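Local structure of DUF4442 domain-containing protein (Pseudomonas aeruginosa, 1YOC) at residues G103-V108 with A128-K133; V46-R51 with I64-A69; M93-L98 with F136-T141. The protein is of unknown function but has a hotdog fold related to the PaaI-type thioesterases, so it may act on acyl thioesters. One frame throughout, in Å; residues are numbered along the deposited sequence.

All three contacts belong to one hotdog domain, in which a long antiparallel sheet curls round helix 63-81. Contact 2 comes first along the chain and packs strand 43-48 on that helix; contact 3 opens next and closes last, with contact 1 nested inside its loop. Strand 105-110 lies between 43-48 and 120-130, so contacts 1 and 2, centres about 9 Å apart, are joined by a probable hydrogen bond between neighbouring strands, A107 N to V46 O at 2.7 Å. Contact 3, its centre about 14 Å from each of the others, pairs strand 133-146 with 86-97, which continues the sheet into the second subunit. F136 of contact 3 also packs against the helix of contact 2.

Contact 1 (G103-V108 with A128-K133); sequences GDVRAV and AYVDDK
R106 lays its guanidinium over one face of the Y129 ring, the two planes only 11° apart and NH2 above the rim side of the ring instead of its middle. It is an off-centre cation-pi stack, with R106 CZ 4.5 Å from the Y129 ring centroid. The arginine leaves the backbone with CG anti to N (chi1 -176°) and bends at chi3, which turns its end across the neighbouring strand. There NH1 of R106 meets D132 OD1 at 2.7 Å in a salt bridge, while water 3 joins NH2 to the carbonyl O of D132.

Beneath the stack, R106 and Y129 form an antiparallel hydrogen-bonded pair: R106 N donates to Y129 O at 2.9 Å and Y129 N to R106 O at 2.8 Å. On the other face of this hairpin, V105 CG1 touches A128 CB at 3.9 Å, and V105 also packs on L66 of helix 63-81. A type I' turn from V130 to K133 leads into the next strand and places D132 where its OD1 can meet the arginine. Ring, carboxylate and water together hold the guanidinium flat and oriented, and D132 probably balances much of its charge, with E45 adding a long, weak ion pair.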
loop_
_atom_site.group_PDB
_atom_site.type_symbol
_atom_site.label_atom_id
_atom_site.label_comp_id
_atom_site.label_asym_id
_atom_site.label_seq_id
_atom_site.Cartn_x
_atom_site.Cartn_y
_atom_site.Cartn_z
ATOM N N GLY B 103 -12.663 7.478 -9.819
ATOM C CA GLY B 103 -13.861 6.648 -9.887
ATOM C C GLY B 103 -13.507 5.206 -9.574
ATOM O O GLY B 103 -12.414 4.955 -9.047
ATOM N N ASP B 104 -14.415 4.273 -9.861
ATOM C CA ASP B 104 -14.156 2.861 -9.597
ATOM C C ASP B 104 -12.935 2.401 -10.369
ATOM O O ASP B 104 -12.726 2.791 -11.507
ATOM C CB ASP B 104 -15.365 1.985 -9.967
ATOM C CG ASP B 104 -16.637 2.382 -9.204
ATOM O OD1 ASP B 104 -16.580 2.936 -8.071
ATOM O OD2 ASP B 104 -17.719 2.128 -9.755
ATOM N N VAL B 105 -12.152 1.563 -9.712
ATOM C CA VAL B 105 -10.894 1.052 -10.241
ATOM C C VAL B 105 -10.922 -0.388 -10.744
ATOM O O VAL B 105 -11.620 -1.242 -10.182
ATOM C CB VAL B 105 -9.806 1.158 -9.114
ATOM C CG1 VAL B 105 -8.458 0.748 -9.653
ATOM C CG2 VAL B 105 -9.715 2.621 -8.625
ATOM N N ARG B 106 -10.184 -0.633 -11.826
ATOM C CA ARG B 106 -10.037 -1.973 -12.408
ATOM C C ARG B 106 -8.508 -2.203 -12.465
ATOM O O ARG B 106 -7.781 -1.390 -13.027
ATOM C CB ARG B 106 -10.625 -1.991 -13.834
ATOM C CG ARG B 106 -10.641 -3.359 -14.576
ATOM C CD ARG B 106 -11.378 -3.226 -15.987
ATOM N NE ARG B 106 -10.442 -2.997 -17.117
ATOM C CZ ARG B 106 -10.283 -1.830 -17.757
ATOM N NH1 ARG B 106 -10.990 -0.766 -17.392
ATOM N NH2 ARG B 106 -9.418 -1.715 -18.765
ATOM N N ALA B 107 -8.021 -3.286 -11.867
ATOM C CA ALA B 107 -6.590 -3.547 -11.897
ATOM C C ALA B 107 -6.360 -4.833 -12.652
ATOM O O ALA B 107 -7.009 -5.840 -12.385
ATOM C CB ALA B 107 -6.039 -3.643 -10.440
ATOM N N VAL B 108 -5.407 -4.806 -13.583
ATOM C CA VAL B 108 -5.124 -5.958 -14.410
ATOM C C VAL B 108 -3.701 -6.441 -14.223
ATOM O O VAL B 108 -2.750 -5.654 -14.312
ATOM C CB VAL B 108 -5.341 -5.590 -15.913
ATOM C CG1 VAL B 108 -4.945 -6.779 -16.801
ATOM C CG2 VAL B 108 -6.814 -5.142 -16.163
ATOM N N ALA B 128 -3.543 -0.213 -13.215
ATOM C CA ALA B 128 -4.879 0.076 -12.713
ATOM C C ALA B 128 -5.447 1.195 -13.576
ATOM O O ALA B 128 -4.729 2.112 -13.980
ATOM C CB ALA B 128 -4.869 0.495 -11.204
ATOM N N TYR B 129 -6.746 1.065 -13.817
ATOM C CA TYR B 129 -7.525 1.971 -14.649
ATOM C C TYR B 129 -8.756 2.530 -13.948
ATOM O O TYR B 129 -9.344 1.880 -13.054
ATOM C CB TYR B 129 -8.088 1.209 -15.861
ATOM C CG TYR B 129 -7.088 0.521 -16.735
ATOM C CD1 TYR B 129 -6.596 1.145 -17.889
ATOM C CD2 TYR B 129 -6.601 -0.758 -16.405
ATOM C CE1 TYR B 129 -5.640 0.530 -18.699
ATOM C CE2 TYR B 129 -5.632 -1.390 -17.214
ATOM C CZ TYR B 129 -5.160 -0.736 -18.360
ATOM O OH TYR B 129 -4.219 -1.351 -19.191
ATOM N N VAL B 130 -9.165 3.714 -14.416
ATOM C CA VAL B 130 -10.407 4.324 -14.019
ATOM C C VAL B 130 -11.030 4.758 -15.366
ATOM O O VAL B 130 -10.383 5.458 -16.160
ATOM C CB VAL B 130 -10.257 5.561 -13.060
ATOM C CG1 VAL B 130 -11.598 6.283 -12.973
ATOM C CG2 VAL B 130 -9.873 5.090 -11.639
ATOM N N ASP B 131 -12.266 4.330 -15.625
ATOM C CA ASP B 131 -12.940 4.652 -16.895
ATOM C C ASP B 131 -12.023 4.305 -18.084
ATOM O O ASP B 131 -11.836 5.092 -19.012
ATOM C CB ASP B 131 -13.337 6.144 -16.911
ATOM C CG ASP B 131 -14.256 6.517 -18.099
ATOM O OD1 ASP B 131 -15.073 5.682 -18.521
ATOM O OD2 ASP B 131 -14.168 7.663 -18.591
ATOM N N ASP B 132 -11.437 3.112 -18.028
ATOM C CA ASP B 132 -10.555 2.596 -19.078
ATOM C C ASP B 132 -9.266 3.349 -19.379
ATOM O O ASP B 132 -8.576 3.049 -20.352
ATOM C CB ASP B 132 -11.349 2.386 -20.382
ATOM C CG ASP B 132 -12.456 1.392 -20.204
ATOM O OD1 ASP B 132 -12.228 0.359 -19.537
ATOM O OD2 ASP B 132 -13.558 1.646 -20.693
ATOM N N LYS B 133 -8.900 4.267 -18.508
ATOM C CA LYS B 133 -7.670 5.020 -18.697
ATOM C C LYS B 133 -6.714 4.621 -17.553
ATOM O O LYS B 133 -7.131 4.500 -16.410
ATOM C CB LYS B 133 -7.975 6.517 -18.613
ATOM C CG LYS B 133 -8.994 6.981 -19.632
ATOM C CD LYS B 133 -9.360 8.443 -19.392
ATOM C CE LYS B 133 -10.486 8.899 -20.301
ATOM N NZ LYS B 133 -11.771 8.374 -19.776
HETATM O O HOH W 1 -14.213 3.694 -13.432
HETATM O O HOH W 2 -12.388 1.035 -13.774
HETATM O O HOH W 3 -8.662 0.005 -20.856
#

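Contact 2 (V46-R51 with I64-A69); sequences VTFPKR and IALCNA
F48 reaches from the end of strand 43-48 onto helix 63-81, part of the packing of sheet on central helix that defines the hotdog fold. Its CB points toward the helix, and CG sits between the backbone N and the carbonyl carbon (chi1 72°), a setting that sends the ring away from its own strand and into the helix surface. Along one side of the ring, F48 CD2 lies 3.7 Å from A69 CB, and F48 CE2 comes closer to the same methyl, at 3.5 Å. Along the other side, F48 CE1 approaches A65 CB at 4.1 Å. The tip, F48 CZ, settles over the turn between these alanines: it is 4.0 Å from A65 CB and 3.7 Å from A65 O. That carbonyl is already engaged within the helix, accepting the backbone N of A69, so the ring adds an apolar cover to a bonded oxygen.

L66 starts off in another direction, yet its branch CD2 returns to F48 CZ at 4.0 Å. Two residues back along the strand, V46 makes a lighter contact in which CG2 rests near both the methyl and the carbonyl of A69. The small alanines one turn apart let the phenyl ring approach the helix closely. V61 packs on F48 from a loop, and V105 adjoins it from the neighbouring strand, while A65 also meets Y28 of the second subunit. No hydrogen bond links 46-51 to 64-69; at the V46 end the nearest approach is V46 CG2 to A69 O, at 3.8 Å.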
loop_
_atom_site.group_PDB
_atom_site.type_symbol
_atom_site.label_atom_id
_atom_site.label_comp_id
_atom_site.label_asym_id
_atom_site.label_seq_id
_atom_site.Cartn_x
_atom_site.Cartn_y
_atom_site.Cartn_z
ATOM N N VAL B 46 -9.124 -7.461 -11.099
ATOM C CA VAL B 46 -9.935 -7.129 -9.919
ATOM C C VAL B 46 -10.509 -5.724 -10.049
ATOM O O VAL B 46 -9.967 -4.855 -10.774
ATOM C CB VAL B 46 -9.093 -7.158 -8.579
ATOM C CG1 VAL B 46 -8.359 -8.500 -8.407
ATOM C CG2 VAL B 46 -8.127 -6.058 -8.568
ATOM N N THR B 47 -11.610 -5.491 -9.356
ATOM C CA THR B 47 -12.194 -4.156 -9.381
ATOM C C THR B 47 -12.486 -3.771 -7.932
ATOM O O THR B 47 -12.595 -4.645 -7.094
ATOM C CB THR B 47 -13.566 -4.128 -10.122
ATOM O OG1 THR B 47 -14.466 -5.067 -9.499
ATOM C CG2 THR B 47 -13.409 -4.522 -11.597
ATOM N N PHE B 48 -12.524 -2.475 -7.618
ATOM C CA PHE B 48 -12.988 -2.090 -6.287
ATOM C C PHE B 48 -13.683 -0.725 -6.461
ATOM O O PHE B 48 -13.312 0.088 -7.326
ATOM C CB PHE B 48 -11.887 -2.103 -5.196
ATOM C CG PHE B 48 -10.867 -0.991 -5.299
ATOM C CD1 PHE B 48 -11.063 0.210 -4.631
ATOM C CD2 PHE B 48 -9.655 -1.209 -5.988
ATOM C CE1 PHE B 48 -10.038 1.219 -4.618
ATOM C CE2 PHE B 48 -8.633 -0.239 -5.993
ATOM C CZ PHE B 48 -8.810 0.965 -5.313
ATOM N N PRO B 49 -14.710 -0.459 -5.649
ATOM C CA PRO B 49 -15.410 0.823 -5.811
ATOM C C PRO B 49 -14.834 2.055 -5.140
ATOM O O PRO B 49 -14.234 1.993 -4.065
ATOM C CB PRO B 49 -16.805 0.517 -5.263
ATOM C CG PRO B 49 -16.465 -0.377 -4.060
ATOM C CD PRO B 49 -15.358 -1.317 -4.649
ATOM N N LYS B 50 -15.050 3.196 -5.774
ATOM C CA LYS B 50 -14.653 4.444 -5.150
ATOM C C LYS B 50 -15.710 4.681 -4.053
ATOM O O LYS B 50 -16.929 4.538 -4.294
ATOM C CB LYS B 50 -14.714 5.590 -6.168
ATOM C CG LYS B 50 -14.506 6.982 -5.529
ATOM C CD LYS B 50 -14.099 8.012 -6.591
ATOM C CE LYS B 50 -13.917 9.403 -6.003
ATOM N NZ LYS B 50 -15.174 10.187 -5.974
ATOM N N ARG B 51 -15.265 5.015 -2.853
ATOM C CA ARG B 51 -16.187 5.297 -1.748
ATOM C C ARG B 51 -15.371 6.087 -0.719
ATOM O O ARG B 51 -14.143 6.057 -0.774
ATOM C CB ARG B 51 -16.761 4.004 -1.143
ATOM C CG ARG B 51 -15.680 3.070 -0.632
ATOM C CD ARG B 51 -16.265 1.815 0.060
ATOM N NE ARG B 51 -15.173 0.917 0.426
ATOM C CZ ARG B 51 -15.109 0.230 1.557
ATOM N NH1 ARG B 51 -16.099 0.310 2.465
ATOM N NH2 ARG B 51 -14.017 -0.471 1.815
ATOM N N ILE B 64 -2.473 4.096 -1.808
ATOM C CA ILE B 64 -2.225 2.800 -1.181
ATOM C C ILE B 64 -3.396 1.834 -1.391
ATOM O O ILE B 64 -3.201 0.620 -1.341
ATOM C CB ILE B 64 -1.786 2.988 0.306
ATOM C CG1 ILE B 64 -0.584 3.971 0.348
ATOM C CG2 ILE B 64 -1.332 1.634 0.924
ATOM C CD1 ILE B 64 0.712 3.444 -0.459
ATOM N N ALA B 65 -4.609 2.374 -1.612
ATOM C CA ALA B 65 -5.757 1.488 -1.921
ATOM C C ALA B 65 -5.480 0.845 -3.316
ATOM O O ALA B 65 -5.808 -0.332 -3.574
ATOM C CB ALA B 65 -7.066 2.311 -1.959
ATOM N N LEU B 66 -4.871 1.615 -4.212
ATOM C CA LEU B 66 -4.516 1.110 -5.533
ATOM C C LEU B 66 -3.441 0.027 -5.349
ATOM O O LEU B 66 -3.444 -1.006 -6.052
ATOM C CB LEU B 66 -3.973 2.260 -6.428
ATOM C CG LEU B 66 -4.946 3.434 -6.640
ATOM C CD1 LEU B 66 -4.199 4.605 -7.296
ATOM C CD2 LEU B 66 -6.126 2.988 -7.482
ATOM N N CYS B 67 -2.488 0.264 -4.454
ATOM C CA CYS B 67 -1.440 -0.746 -4.216
ATOM C C CYS B 67 -2.095 -2.016 -3.696
ATOM O O CYS B 67 -1.667 -3.129 -4.046
ATOM C CB CYS B 67 -0.408 -0.279 -3.176
ATOM S SG CYS B 67 0.674 1.036 -3.740
ATOM N N ASN B 68 -3.094 -1.860 -2.819
ATOM C CA ASN B 68 -3.770 -3.039 -2.275
ATOM C C ASN B 68 -4.423 -3.889 -3.372
ATOM O O ASN B 68 -4.360 -5.140 -3.346
ATOM C CB ASN B 68 -4.818 -2.594 -1.254
ATOM C CG ASN B 68 -4.963 -3.584 -0.069
ATOM O OD1 ASN B 68 -5.834 -3.393 0.786
ATOM N ND2 ASN B 68 -4.104 -4.615 -0.005
ATOM N N ALA B 69 -5.052 -3.227 -4.351
ATOM C CA ALA B 69 -5.681 -3.948 -5.450
ATOM C C ALA B 69 -4.589 -4.691 -6.251
ATOM O O ALA B 69 -4.778 -5.823 -6.711
ATOM C CB ALA B 69 -6.420 -2.940 -6.412
#

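Contact 3 (M93-L98 with F136-T141); sequences MTVEYL and FRAEIT. With GOL (glycerol), chain C.
R137 and E96 face each other across two antiparallel strands, with R137 NH2 donating to E96 OE1 at 3.0 Å. The bond is almost straight (177° at the hydrogen). The oxygen lies in the guanidinium plane, but NH2 comes from above the carboxylate plane; the two planes are 74° apart. Over one face of the guanidinium sits L98, whose CD2 is 3.4 Å from R137 NH1. A glycerol, probably from the crystallisation liquor, takes another edge position: R137 NE donates to its O1 at 3.0 Å, although the detailed placement of this ligand is doubtful.

Behind these side chains, the backbones of E96 and R137 bond in both directions, as do those of T94 and E139, which fixes the register. The opposite face of the sheet is apolar. F136, its CG anti to the backbone N (chi1 166°), crosses V95 at a slant, bringing F136 CE1 to 3.6 Å from V95 CB. Y97 lies alongside, its CD1 meeting the edge of the F136 ring at CD1, 3.8 Å away, and V95 CG1 touches A138 CB at 3.5 Å. Further along, M93 and I140 lie side by side.

Helix 63-81 covers this face, A70 packing on F136 and A74 on I140. At the outer edge, residues M93 to E96 pair with a strand of the second subunit, and T94 OG1 bonds to T94 OG1 of that chain, so the sheet runs on through the dimer. The contact thus divides its chemistry between an apolar face toward the helix and an exposed polar face, where the arginine probably offsets the negative charge of E96.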
loop_
_atom_site.group_PDB
_atom_site.type_symbol
_atom_site.label_atom_id
_atom_site.label_comp_id
_atom_site.label_asym_id
_atom_site.label_seq_id
_atom_site.Cartn_x
_atom_site.Cartn_y
_atom_site.Cartn_z
ATOM N N MET B 93 8.242 -4.207 -4.353
ATOM C CA MET B 93 7.216 -3.644 -5.236
ATOM C C MET B 93 7.617 -2.229 -5.614
ATOM O O MET B 93 8.135 -1.480 -4.776
ATOM C CB MET B 93 5.832 -3.597 -4.560
ATOM C CG MET B 93 4.801 -2.796 -5.407
ATOM S SD MET B 93 3.144 -2.763 -4.654
ATOM C CE MET B 93 3.456 -1.725 -3.210
ATOM N N THR B 94 7.474 -1.903 -6.887
ATOM C CA THR B 94 7.714 -0.528 -7.328
ATOM C C THR B 94 6.439 -0.075 -8.005
ATOM O O THR B 94 5.870 -0.785 -8.833
ATOM C CB THR B 94 8.907 -0.380 -8.317
ATOM O OG1 THR B 94 10.115 -0.702 -7.609
ATOM C CG2 THR B 94 9.009 1.107 -8.839
ATOM N N VAL B 95 5.973 1.112 -7.651
ATOM C CA VAL B 95 4.762 1.644 -8.265
ATOM C C VAL B 95 5.013 3.097 -8.773
ATOM O O VAL B 95 5.915 3.801 -8.296
ATOM C CB VAL B 95 3.574 1.717 -7.260
ATOM C CG1 VAL B 95 3.332 0.344 -6.621
ATOM C CG2 VAL B 95 3.890 2.764 -6.110
ATOM N N GLU B 96 4.205 3.513 -9.753
ATOM C CA GLU B 96 4.222 4.895 -10.259
ATOM C C GLU B 96 2.784 5.387 -10.329
ATOM O O GLU B 96 1.864 4.659 -10.773
ATOM C CB GLU B 96 4.860 4.968 -11.659
ATOM C CG GLU B 96 6.401 4.826 -11.545
ATOM C CD GLU B 96 7.054 4.824 -12.903
ATOM O OE1 GLU B 96 7.109 3.763 -13.540
ATOM O OE2 GLU B 96 7.481 5.904 -13.332
ATOM N N TYR B 97 2.587 6.618 -9.877
ATOM C CA TYR B 97 1.266 7.211 -9.846
ATOM C C TYR B 97 1.113 8.041 -11.099
ATOM O O TYR B 97 1.733 9.094 -11.238
ATOM C CB TYR B 97 1.133 8.055 -8.577
ATOM C CG TYR B 97 1.410 7.208 -7.352
ATOM C CD1 TYR B 97 0.635 6.072 -7.085
ATOM C CD2 TYR B 97 2.438 7.544 -6.443
ATOM C CE1 TYR B 97 0.864 5.279 -5.934
ATOM C CE2 TYR B 97 2.669 6.749 -5.289
ATOM C CZ TYR B 97 1.876 5.636 -5.050
ATOM O OH TYR B 97 2.075 4.862 -3.917
ATOM N N LEU B 98 0.284 7.558 -12.018
ATOM C CA LEU B 98 0.147 8.236 -13.305
ATOM C C LEU B 98 -0.867 9.364 -13.404
ATOM O O LEU B 98 -0.651 10.326 -14.164
ATOM C CB LEU B 98 -0.204 7.214 -14.398
ATOM C CG LEU B 98 0.657 5.927 -14.389
ATOM C CD1 LEU B 98 0.270 5.101 -15.601
ATOM C CD2 LEU B 98 2.157 6.256 -14.386
ATOM N N PHE B 136 -2.306 4.163 -12.738
ATOM C CA PHE B 136 -1.327 3.589 -11.803
ATOM C C PHE B 136 -0.681 2.347 -12.394
ATOM O O PHE B 136 -1.347 1.577 -13.107
ATOM C CB PHE B 136 -2.092 3.210 -10.537
ATOM C CG PHE B 136 -1.344 2.296 -9.575
ATOM C CD1 PHE B 136 -0.610 2.823 -8.507
ATOM C CD2 PHE B 136 -1.479 0.906 -9.683
ATOM C CE1 PHE B 136 -0.026 1.966 -7.532
ATOM C CE2 PHE B 136 -0.899 0.040 -8.724
ATOM C CZ PHE B 136 -0.176 0.589 -7.642
ATOM N N ARG B 137 0.607 2.152 -12.086
ATOM C CA ARG B 137 1.327 0.939 -12.534
ATOM C C ARG B 137 2.150 0.415 -11.365
ATOM O O ARG B 137 2.662 1.194 -10.568
ATOM C CB ARG B 137 2.367 1.220 -13.633
ATOM C CG ARG B 137 1.902 1.669 -14.983
ATOM C CD ARG B 137 3.133 1.626 -15.974
ATOM N NE ARG B 137 4.184 2.580 -15.613
ATOM C CZ ARG B 137 4.261 3.831 -16.077
ATOM N NH1 ARG B 137 3.367 4.298 -16.942
ATOM N NH2 ARG B 137 5.203 4.652 -15.634
ATOM N N ALA B 138 2.293 -0.906 -11.295
ATOM C CA ALA B 138 3.135 -1.522 -10.281
ATOM C C ALA B 138 3.835 -2.743 -10.884
ATOM O O ALA B 138 3.385 -3.319 -11.898
ATOM C CB ALA B 138 2.313 -1.980 -9.103
ATOM N N GLU B 139 4.950 -3.106 -10.259
ATOM C CA GLU B 139 5.665 -4.337 -10.588
ATOM C C GLU B 139 5.934 -4.933 -9.201
ATOM O O GLU B 139 6.515 -4.273 -8.369
ATOM C CB GLU B 139 6.964 -4.027 -11.327
ATOM C CG GLU B 139 6.738 -3.825 -12.830
ATOM C CD GLU B 139 8.004 -3.346 -13.548
ATOM O OE1 GLU B 139 9.106 -3.407 -12.942
ATOM O OE2 GLU B 139 7.874 -2.925 -14.713
ATOM N N ILE B 140 5.437 -6.142 -8.939
ATOM C CA ILE B 140 5.631 -6.799 -7.660
ATOM C C ILE B 140 6.536 -8.014 -7.922
ATOM O O ILE B 140 6.223 -8.880 -8.728
ATOM C CB ILE B 140 4.289 -7.237 -7.078
ATOM C CG1 ILE B 140 3.419 -5.995 -6.817
ATOM C CG2 ILE B 140 4.534 -8.037 -5.763
ATOM C CD1 ILE B 140 1.932 -6.316 -6.453
ATOM N N THR B 141 7.667 -8.029 -7.226
ATOM C CA THR B 141 8.644 -9.088 -7.362
ATOM C C THR B 141 8.339 -10.172 -6.353
ATOM O O THR B 141 8.316 -9.924 -5.142
ATOM C CB THR B 141 10.063 -8.547 -7.131
ATOM O OG1 THR B 141 10.330 -7.549 -8.135
ATOM C CG2 THR B 141 11.092 -9.673 -7.261
HETATM C C1 GOL C . 6.314 -0.080 -12.981
HETATM O O1 GOL C . 6.058 0.695 -14.155
HETATM C C2 GOL C . 7.173 0.699 -11.969
HETATM O O2 GOL C . 5.758 0.905 -11.965
HETATM C C3 GOL C . 8.554 1.323 -12.232
HETATM O O3 GOL C . 9.590 0.333 -12.338
#